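Local coordinates for oligopeptide ABC transporter, periplasmic oligopeptide-binding protein, putative (PDB 5IPW) that probably binds oligopeptides in the periplasm as the solute-binding component of an ABC transporter that takes up peptides, at residues A[52-63]-A[624-633]; A[228-236]-A[244-253]. All blocks are in the same frame, centred on the assembly; numbering follows the deposited sequence.

Contact 1. Residues A[52-63]-A[624-633]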
loop_
_atom_site.group_PDB
_atom_site.type_symbol
_atom_site.label_atom_id
_atom_site.label_comp_id
_atom_site.label_asym_id
_atom_site.label_seq_id
_atom_site.Cartn_x
_atom_site.Cartn_y
_atom_site.Cartn_z
ATOM N N PRO A 52 1.944 17.870 14.492
ATOM C CA PRO A 52 3.234 17.531 13.941
ATOM C C PRO A 52 3.769 16.186 14.390
ATOM O O PRO A 52 3.521 15.759 15.509
ATOM C CB PRO A 52 4.142 18.630 14.475
ATOM C CG PRO A 52 3.253 19.800 14.638
ATOM C CD PRO A 52 1.893 19.261 14.967
ATOM N N VAL A 53 4.523 15.544 13.506
ATOM C CA VAL A 53 5.236 14.329 13.846
ATOM C C VAL A 53 6.237 14.592 14.959
ATOM O O VAL A 53 6.452 13.737 15.803
ATOM C CB VAL A 53 5.968 13.746 12.619
ATOM C CG1 VAL A 53 7.002 12.710 13.033
ATOM C CG2 VAL A 53 4.964 13.138 11.657
ATOM N N GLU A 54 6.844 15.771 14.955
ATOM C CA GLU A 54 7.990 16.034 15.808
ATOM C C GLU A 54 7.814 17.319 16.587
ATOM O O GLU A 54 7.988 17.346 17.803
ATOM C CB GLU A 54 9.236 16.122 14.933
ATOM C CG GLU A 54 10.556 16.038 15.666
ATOM C CD GLU A 54 11.731 16.265 14.734
ATOM O OE1 GLU A 54 12.737 16.864 15.184
ATOM O OE2 GLU A 54 11.640 15.860 13.551
ATOM N N LYS A 55 7.502 18.395 15.882
ATOM C CA LYS A 55 7.293 19.666 16.526
ATOM C C LYS A 55 6.621 20.635 15.584
ATOM O O LYS A 55 6.523 20.387 14.386
ATOM C CB LYS A 55 8.620 20.245 17.005
ATOM C CG LYS A 55 9.630 20.488 15.898
ATOM C CD LYS A 55 11.006 20.830 16.456
ATOM C CE LYS A 55 11.061 22.267 16.932
ATOM N NZ LYS A 55 12.405 22.619 17.456
ATOM N N VAL A 56 6.169 21.749 16.140
ATOM C CA VAL A 56 5.536 22.784 15.350
ATOM C C VAL A 56 6.589 23.364 14.415
ATOM O O VAL A 56 7.686 23.695 14.845
ATOM C CB VAL A 56 4.912 23.872 16.247
ATOM C CG1 VAL A 56 4.359 25.031 15.418
ATOM C CG2 VAL A 56 3.795 23.269 17.091
ATOM N N GLY A 57 6.246 23.479 13.141
ATOM C CA GLY A 57 7.212 23.844 12.105
ATOM C C GLY A 57 7.320 25.326 11.811
ATOM O O GLY A 57 6.601 26.134 12.379
ATOM N N GLN A 58 8.238 25.665 10.910
ATOM C CA GLN A 58 8.481 27.039 10.472
ATOM C C GLN A 58 8.242 27.122 8.985
ATOM O O GLN A 58 8.487 26.160 8.252
ATOM C CB GLN A 58 9.917 27.458 10.759
ATOM C CG GLN A 58 10.248 27.535 12.234
ATOM C CD GLN A 58 11.727 27.758 12.483
ATOM O OE1 GLN A 58 12.548 26.883 12.221
ATOM N NE2 GLN A 58 12.073 28.933 12.999
ATOM N N PHE A 59 7.759 28.277 8.545
ATOM C CA PHE A 59 7.418 28.484 7.149
ATOM C C PHE A 59 8.663 28.794 6.328
ATOM O O PHE A 59 9.551 29.528 6.776
ATOM C CB PHE A 59 6.457 29.663 7.000
ATOM C CG PHE A 59 5.043 29.349 7.354
ATOM C CD1 PHE A 59 4.345 28.382 6.650
ATOM C CD2 PHE A 59 4.390 30.052 8.365
ATOM C CE1 PHE A 59 3.030 28.094 6.964
ATOM C CE2 PHE A 59 3.076 29.770 8.684
ATOM C CZ PHE A 59 2.391 28.794 7.978
ATOM N N GLY A 60 8.704 28.243 5.121
ATOM C CA GLY A 60 9.648 28.663 4.109
ATOM C C GLY A 60 10.347 27.514 3.437
ATOM O O GLY A 60 10.061 26.351 3.720
ATOM N N GLY A 61 11.252 27.861 2.523
ATOM C CA GLY A 61 12.213 26.916 1.971
ATOM C C GLY A 61 11.797 26.253 0.679
ATOM O O GLY A 61 10.627 26.293 0.280
ATOM N N THR A 62 12.786 25.652 0.020
ATOM C CA THR A 62 12.571 24.869 -1.183
ATOM C C THR A 62 13.119 23.481 -0.926
ATOM O O THR A 62 14.297 23.307 -0.629
ATOM C CB THR A 62 13.243 25.486 -2.431
ATOM O OG1 THR A 62 12.664 26.768 -2.711
ATOM C CG2 THR A 62 13.043 24.604 -3.656
ATOM N N TRP A 63 12.234 22.506 -1.055
ATOM C CA TRP A 63 12.523 21.120 -0.791
ATOM C C TRP A 63 13.054 20.504 -2.085
ATOM O O TRP A 63 12.305 20.323 -3.056
ATOM C CB TRP A 63 11.228 20.451 -0.295
ATOM C CG TRP A 63 11.200 18.965 -0.155
ATOM C CD1 TRP A 63 12.238 18.080 -0.280
ATOM C CD2 TRP A 63 10.053 18.190 0.181
ATOM N NE1 TRP A 63 11.791 16.787 -0.065
ATOM C CE2 TRP A 63 10.455 16.836 0.227
ATOM C CE3 TRP A 63 8.718 18.511 0.454
ATOM C CZ2 TRP A 63 9.565 15.810 0.527
ATOM C CZ3 TRP A 63 7.840 17.496 0.744
ATOM C CH2 TRP A 63 8.263 16.157 0.781
ATOM N N ALA A 624 3.671 9.257 5.658
ATOM C CA ALA A 624 4.453 10.084 6.581
ATOM C C ALA A 624 3.880 11.492 6.761
ATOM O O ALA A 624 4.343 12.249 7.617
ATOM C CB ALA A 624 5.886 10.182 6.080
ATOM N N MET A 625 2.910 11.839 5.922
ATOM C CA MET A 625 2.192 13.109 5.959
ATOM C C MET A 625 3.071 14.315 5.644
ATOM O O MET A 625 3.307 15.162 6.498
ATOM C CB MET A 625 1.450 13.281 7.302
ATOM C CG MET A 625 0.074 13.931 7.158
ATOM S SD MET A 625 -0.930 13.133 5.877
ATOM C CE MET A 625 -2.357 14.201 5.824
ATOM N N PRO A 626 3.545 14.409 4.392
ATOM C CA PRO A 626 4.518 15.444 4.013
ATOM C C PRO A 626 4.032 16.892 4.048
ATOM O O PRO A 626 4.852 17.816 4.038
ATOM C CB PRO A 626 4.911 15.051 2.586
ATOM C CG PRO A 626 3.801 14.207 2.094
ATOM C CD PRO A 626 3.306 13.459 3.294
ATOM N N MET A 627 2.724 17.104 4.104
ATOM C CA MET A 627 2.202 18.461 4.221
ATOM C C MET A 627 2.730 19.175 5.472
ATOM O O MET A 627 2.789 20.403 5.496
ATOM C CB MET A 627 0.663 18.473 4.177
ATOM C CG MET A 627 -0.048 17.965 5.432
ATOM S SD MET A 627 -1.829 17.678 5.183
ATOM C CE MET A 627 -2.380 18.825 6.398
ATOM N N GLN A 628 3.121 18.412 6.497
ATOM C CA GLN A 628 3.662 18.996 7.742
ATOM C C GLN A 628 5.169 18.814 7.920
ATOM O O GLN A 628 5.702 19.069 9.002
ATOM C CB GLN A 628 2.903 18.494 8.999
ATOM C CG GLN A 628 2.816 16.994 9.214
ATOM C CD GLN A 628 4.070 16.382 9.795
ATOM O OE1 GLN A 628 4.493 16.734 10.893
ATOM N NE2 GLN A 628 4.665 15.441 9.065
ATOM N N PHE A 629 5.858 18.383 6.868
ATOM C CA PHE A 629 7.323 18.428 6.857
ATOM C C PHE A 629 7.728 19.880 6.851
ATOM O O PHE A 629 7.009 20.714 6.306
ATOM C CB PHE A 629 7.908 17.791 5.599
ATOM C CG PHE A 629 7.720 16.299 5.495
ATOM C CD1 PHE A 629 7.269 15.534 6.563
ATOM C CD2 PHE A 629 8.058 15.656 4.317
ATOM C CE1 PHE A 629 7.118 14.161 6.439
ATOM C CE2 PHE A 629 7.933 14.282 4.190
ATOM C CZ PHE A 629 7.450 13.534 5.248
ATOM N N PHE A 630 8.871 20.189 7.450
ATOM C CA PHE A 630 9.427 21.534 7.340
ATOM C C PHE A 630 10.945 21.576 7.327
ATOM O O PHE A 630 11.610 20.618 7.705
ATOM C CB PHE A 630 8.884 22.449 8.445
ATOM C CG PHE A 630 9.516 22.245 9.807
ATOM C CD1 PHE A 630 9.109 21.208 10.628
ATOM C CD2 PHE A 630 10.466 23.130 10.285
ATOM C CE1 PHE A 630 9.656 21.042 11.892
ATOM C CE2 PHE A 630 11.019 22.967 11.547
ATOM C CZ PHE A 630 10.615 21.918 12.350
ATOM N N ILE A 631 11.460 22.722 6.888
ATOM C CA ILE A 631 12.882 23.019 6.869
ATOM C C ILE A 631 13.171 24.071 7.931
ATOM O O ILE A 631 12.547 25.134 7.946
ATOM C CB ILE A 631 13.309 23.575 5.485
ATOM C CG1 ILE A 631 13.071 22.530 4.400
ATOM C CG2 ILE A 631 14.777 23.985 5.472
ATOM C CD1 ILE A 631 12.861 23.131 3.030
ATOM N N GLU A 632 14.142 23.797 8.793
ATOM C CA GLU A 632 14.505 24.747 9.841
ATOM C C GLU A 632 14.892 26.091 9.238
ATOM O O GLU A 632 15.549 26.140 8.210
ATOM C CB GLU A 632 15.651 24.198 10.683
ATOM C CG GLU A 632 15.234 23.013 11.532
ATOM C CD GLU A 632 16.376 22.361 12.281
ATOM O OE1 GLU A 632 17.553 22.620 11.953
ATOM O OE2 GLU A 632 16.084 21.561 13.198
ATOM N N GLN A 633 14.448 27.171 9.869
ATOM C CA GLN A 633 14.790 28.524 9.449
ATOM C C GLN A 633 15.633 29.174 10.534
ATOM O O GLN A 633 16.630 29.823 10.229
ATOM C CB GLN A 633 13.534 29.368 9.197
ATOM C CG GLN A 633 12.505 28.741 8.267
ATOM C CD GLN A 633 12.970 28.645 6.818
ATOM O OE1 GLN A 633 13.253 29.656 6.184
ATOM N NE2 GLN A 633 13.025 27.424 6.282
HETATM O O HOH W 1 13.569 22.696 14.456
HETATM O O HOH W 2 9.758 24.593 5.949
#
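Phe630 lays its ring over the backbone of Gly57, whose CA stands 3.5 Å from the ring centroid and almost on the ring normal, a CH-pi contact over the face. Having no side chain, Gly57 lets the ring lie directly on its backbone. Phe630 takes the position with CG between its own backbone N and carbonyl carbon (chi1 77°), which lays the ring against Gly57, and Lys55 CG meets its edge, near the ring plane. Deeper in, Trp63 brings the CH2 corner of its indole to Phe629 CD2 at 3.6 Å; the two planes are inclined at 59°, and Pro626 CB meets the same corner. The far side of that indole is fixed by its NE1, which bonds to Met299 O. At the other end Gln628, bent at chi2, is gripped at both ends of its amide. Its OE1 accepts from Val53 N at 2.9 Å, a nearly straight bond whose donor lies above the carbonyl plane, while its NE2 donates to Met625 O within its own segment. Two bonds in different directions fix its rotation. A water bridges the backbones of the two segments, accepting from Ile631 N at 2.7 Å and lying close to the carbonyl oxygens of Gln58 and Gly60.

The solvent side is looser and polar. Gln58 and Gln633 run past each other in opposite directions, and Gln58 OE1 accepts from Gln633 N at 3.0 Å. Lys55 NZ and Glu632 OE2 meet through a water instead of touching. The C-terminal segment, with its strand 630-631 paired with 605-606, is thus held against the chain leading into strand 62-67, and Trp63 within it, by buried rings and a buried amide, whereas the water-mediated charges at the rim probably add only a weak, screened attraction.

Contact 2. Residues A[228-236]-A[244-253]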
loop_
_atom_site.group_PDB
_atom_site.type_symbol
_atom_site.label_atom_id
_atom_site.label_comp_id
_atom_site.label_asym_id
_atom_site.label_seq_id
_atom_site.Cartn_x
_atom_site.Cartn_y
_atom_site.Cartn_z
ATOM N N ASN A 228 -7.302 17.615 -17.284
ATOM C CA ASN A 228 -7.449 17.036 -15.954
ATOM C C ASN A 228 -6.178 16.304 -15.528
ATOM O O ASN A 228 -6.242 15.379 -14.728
ATOM C CB ASN A 228 -8.662 16.092 -15.907
ATOM C CG ASN A 228 -9.057 15.712 -14.484
ATOM O OD1 ASN A 228 -8.940 16.516 -13.553
ATOM N ND2 ASN A 228 -9.527 14.481 -14.308
ATOM N N ASP A 229 -5.033 16.734 -16.057
ATOM C CA ASP A 229 -3.737 16.124 -15.763
ATOM C C ASP A 229 -3.042 16.927 -14.668
ATOM O O ASP A 229 -2.548 18.030 -14.921
ATOM C CB ASP A 229 -2.877 16.113 -17.037
ATOM C CG ASP A 229 -1.598 15.311 -16.882
ATOM O OD1 ASP A 229 -0.933 15.416 -15.834
ATOM O OD2 ASP A 229 -1.239 14.579 -17.822
ATOM N N PHE A 230 -2.985 16.364 -13.461
ATOM C CA PHE A 230 -2.419 17.064 -12.301
ATOM C C PHE A 230 -0.934 17.397 -12.441
ATOM O O PHE A 230 -0.435 18.301 -11.784
ATOM C CB PHE A 230 -2.615 16.242 -11.027
ATOM C CG PHE A 230 -1.590 15.170 -10.843
ATOM C CD1 PHE A 230 -0.401 15.439 -10.167
ATOM C CD2 PHE A 230 -1.791 13.898 -11.359
ATOM C CE1 PHE A 230 0.555 14.453 -9.992
ATOM C CE2 PHE A 230 -0.834 12.908 -11.193
ATOM C CZ PHE A 230 0.341 13.186 -10.510
ATOM N N LEU A 231 -0.235 16.632 -13.272
ATOM C CA LEU A 231 1.201 16.765 -13.461
ATOM C C LEU A 231 1.512 17.796 -14.533
ATOM O O LEU A 231 2.363 18.656 -14.343
ATOM C CB LEU A 231 1.771 15.403 -13.868
ATOM C CG LEU A 231 3.284 15.201 -13.997
ATOM C CD1 LEU A 231 3.960 15.256 -12.635
ATOM C CD2 LEU A 231 3.570 13.862 -14.655
ATOM N N GLU A 232 0.798 17.710 -15.652
ATOM C CA GLU A 232 1.087 18.512 -16.851
ATOM C C GLU A 232 0.406 19.879 -16.830
ATOM O O GLU A 232 0.996 20.872 -17.262
ATOM C CB GLU A 232 0.634 17.766 -18.119
ATOM C CG GLU A 232 1.233 16.376 -18.327
ATOM C CD GLU A 232 2.623 16.390 -18.944
ATOM O OE1 GLU A 232 3.216 15.290 -19.072
ATOM O OE2 GLU A 232 3.121 17.483 -19.304
ATOM N N ASN A 233 -0.836 19.930 -16.344
ATOM C CA ASN A 233 -1.645 21.144 -16.467
ATOM C C ASN A 233 -1.525 22.116 -15.289
ATOM O O ASN A 233 -2.234 22.021 -14.291
ATOM C CB ASN A 233 -3.106 20.797 -16.716
ATOM C CG ASN A 233 -3.943 22.022 -17.009
ATOM O OD1 ASN A 233 -3.406 23.104 -17.247
ATOM N ND2 ASN A 233 -5.265 21.868 -16.973
ATOM N N THR A 234 -0.621 23.068 -15.457
ATOM C CA THR A 234 -0.420 24.203 -14.553
ATOM C C THR A 234 -1.702 25.007 -14.245
ATOM O O THR A 234 -1.766 25.737 -13.247
ATOM C CB THR A 234 0.696 25.103 -15.154
ATOM O OG1 THR A 234 1.958 24.679 -14.625
ATOM C CG2 THR A 234 0.501 26.594 -14.881
ATOM N N GLU A 235 -2.714 24.884 -15.097
ATOM C CA GLU A 235 -3.939 25.653 -14.925
ATOM C C GLU A 235 -5.010 24.915 -14.141
ATOM O O GLU A 235 -6.025 25.503 -13.800
ATOM C CB GLU A 235 -4.486 26.079 -16.290
ATOM C CG GLU A 235 -3.631 27.126 -16.980
ATOM C CD GLU A 235 -3.704 28.480 -16.308
ATOM O OE1 GLU A 235 -4.815 28.899 -15.927
ATOM O OE2 GLU A 235 -2.656 29.140 -16.175
ATOM N N LEU A 236 -4.779 23.643 -13.846
ATOM C CA LEU A 236 -5.769 22.808 -13.171
ATOM C C LEU A 236 -5.923 23.176 -11.680
ATOM O O LEU A 236 -4.983 23.024 -10.908
ATOM C CB LEU A 236 -5.357 21.346 -13.305
ATOM C CG LEU A 236 -6.258 20.311 -12.650
ATOM C CD1 LEU A 236 -7.620 20.350 -13.310
ATOM C CD2 LEU A 236 -5.660 18.914 -12.746
ATOM N N PRO A 244 1.694 22.376 -9.504
ATOM C CA PRO A 244 2.787 22.618 -10.453
ATOM C C PRO A 244 2.779 24.016 -11.062
ATOM O O PRO A 244 1.744 24.476 -11.516
ATOM C CB PRO A 244 2.548 21.568 -11.539
ATOM C CG PRO A 244 1.106 21.207 -11.418
ATOM C CD PRO A 244 0.797 21.300 -9.958
ATOM N N ILE A 245 3.930 24.683 -11.055
ATOM C CA ILE A 245 4.072 25.959 -11.760
ATOM C C ILE A 245 5.057 25.917 -12.952
ATOM O O ILE A 245 5.254 26.932 -13.615
ATOM C CB ILE A 245 4.429 27.115 -10.803
ATOM C CG1 ILE A 245 5.705 26.819 -10.014
ATOM C CG2 ILE A 245 3.271 27.378 -9.857
ATOM C CD1 ILE A 245 6.287 28.045 -9.331
ATOM N N THR A 246 5.659 24.757 -13.225
ATOM C CA THR A 246 6.503 24.580 -14.417
ATOM C C THR A 246 6.179 23.273 -15.131
ATOM O O THR A 246 5.487 22.413 -14.590
ATOM C CB THR A 246 8.021 24.603 -14.098
ATOM O OG1 THR A 246 8.412 23.397 -13.423
ATOM C CG2 THR A 246 8.393 25.819 -13.265
ATOM N N ASP A 247 6.688 23.139 -16.352
ATOM C CA ASP A 247 6.467 21.949 -17.166
ATOM C C ASP A 247 7.344 20.818 -16.639
ATOM O O ASP A 247 8.483 21.058 -16.258
ATOM C CB ASP A 247 6.822 22.244 -18.631
ATOM C CG ASP A 247 6.266 21.208 -19.585
ATOM O OD1 ASP A 247 5.050 21.259 -19.876
ATOM O OD2 ASP A 247 7.037 20.334 -20.037
ATOM N N PRO A 248 6.828 19.580 -16.621
ATOM C CA PRO A 248 7.654 18.461 -16.153
ATOM C C PRO A 248 8.802 18.044 -17.087
ATOM O O PRO A 248 9.671 17.280 -16.671
ATOM C CB PRO A 248 6.649 17.315 -16.004
ATOM C CG PRO A 248 5.518 17.665 -16.898
ATOM C CD PRO A 248 5.456 19.161 -16.945
ATOM N N THR A 249 8.807 18.524 -18.327
ATOM C CA THR A 249 9.914 18.243 -19.248
ATOM C C THR A 249 11.099 19.163 -18.973
ATOM O O THR A 249 12.229 18.790 -19.264
ATOM C CB THR A 249 9.513 18.383 -20.731
ATOM O OG1 THR A 249 9.245 19.756 -21.031
ATOM C CG2 THR A 249 8.291 17.525 -21.058
ATOM N N GLU A 250 10.849 20.357 -18.430
ATOM C CA GLU A 250 11.940 21.224 -17.973
ATOM C C GLU A 250 12.766 20.451 -16.955
ATOM O O GLU A 250 12.288 19.461 -16.383
ATOM C CB GLU A 250 11.421 22.529 -17.359
ATOM C CG GLU A 250 10.780 23.486 -18.359
ATOM C CD GLU A 250 10.077 24.665 -17.696
ATOM O OE1 GLU A 250 10.767 25.534 -17.114
ATOM O OE2 GLU A 250 8.826 24.733 -17.767
ATOM N N GLN A 251 14.013 20.869 -16.745
ATOM C CA GLN A 251 14.905 20.107 -15.869
ATOM C C GLN A 251 14.523 20.269 -14.399
ATOM O O GLN A 251 14.764 19.372 -13.597
ATOM C CB GLN A 251 16.384 20.447 -16.109
ATOM C CG GLN A 251 16.891 21.748 -15.503
ATOM C CD GLN A 251 18.397 21.730 -15.265
ATOM O OE1 GLN A 251 18.984 20.678 -14.988
ATOM N NE2 GLN A 251 19.029 22.898 -15.357
ATOM N N PHE A 252 13.929 21.413 -14.059
ATOM C CA PHE A 252 13.369 21.635 -12.729
ATOM C C PHE A 252 11.839 21.716 -12.772
ATOM O O PHE A 252 11.269 22.695 -13.250
ATOM C CB PHE A 252 13.989 22.881 -12.093
ATOM C CG PHE A 252 15.467 22.756 -11.880
ATOM C CD1 PHE A 252 15.970 21.794 -11.013
ATOM C CD2 PHE A 252 16.361 23.563 -12.574
ATOM C CE1 PHE A 252 17.335 21.653 -10.825
ATOM C CE2 PHE A 252 17.728 23.426 -12.393
ATOM C CZ PHE A 252 18.217 22.470 -11.516
ATOM N N TYR A 253 11.197 20.651 -12.297
ATOM C CA TYR A 253 9.743 20.603 -12.150
ATOM C C TYR A 253 9.390 21.158 -10.776
ATOM O O TYR A 253 9.752 20.571 -9.755
ATOM C CB TYR A 253 9.252 19.166 -12.293
ATOM C CG TYR A 253 7.755 19.001 -12.185
ATOM C CD1 TYR A 253 6.889 19.758 -12.967
ATOM C CD2 TYR A 253 7.201 18.058 -11.319
ATOM C CE1 TYR A 253 5.517 19.594 -12.877
ATOM C CE2 TYR A 253 5.834 17.886 -11.226
ATOM C CZ TYR A 253 4.998 18.658 -12.002
ATOM O OH TYR A 253 3.636 18.489 -11.901
#
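Tyr253 reaches across to Leu231 and donates its hydroxyl proton to Leu231 O, with OH to O at 2.8 Å, in the carbonyl plane and on a lone pair. The phenol arrives there because CG stands anti to the backbone N (chi1 -179°), which carries the ring across to Leu231. The same tyrosine gives Leu231 an apolar neighbour: CD1 lies 3.5 Å from Tyr253 CE2, the two side chains meeting at a slant. Tyrosine fits this spot since one residue supplies both a hydrophobic ring and a donor for a backbone carbonyl. Pro248 CB covers one face of the ring, offset toward its rim, and Trp67 stacks on it.

The carbonyl is presented by a turn that Asp229 organises. Its OD1 accepts from Leu231 N in an Asx turn and from Glu232 N in an Asx motif, and it also forms a salt bridge with Arg73; together these hold the chain just after helix 220-227 in a helical curl. The turn lies in the loop that runs from that helix to the edge strand 242-244 of a mixed sheet in which 252-257 is its antiparallel neighbour.

Two prolines, rigid and lacking an N-H to satisfy, face the loop. Pro244 sets CG 3.3 Å from Phe230 O, while Pro248 CG lies 3.4 Å from Glu232 OE2. Glu232 starts away from its partner, but its bend at chi2 (-82°) brings the carboxylate back to CG of Pro248, the two side chains crossing at about a right angle. There OE2 comes 4.3 Å from Asp247 OD1, a like-charged approach that may raise the affinity of either group for a proton. On the more exposed flank Thr234 OG1 donates to Pro244 O at 3.1 Å, from above the carbonyl plane.

How the contacts relate
Contacts 1 and 2 meet the same mixed sheet at different places. Contact 1 bears on strand 62-67, one outermost strand, while contact 2 involves 252-257 and the end of the opposite outermost strand, 242-244. Strand 276-281 lies between 62-67 and 252-257, and its Arg278 links them, bonding through its backbone to Trp63 and reaching Phe252 in a cation-pi contact. The centres of the contacts are about 23 Å apart and their nearest atoms about 7 Å, so they do not touch. Contact 1 joins distant parts of the chain near its two ends; contact 2 is local, within the sequence that contact 1 brackets.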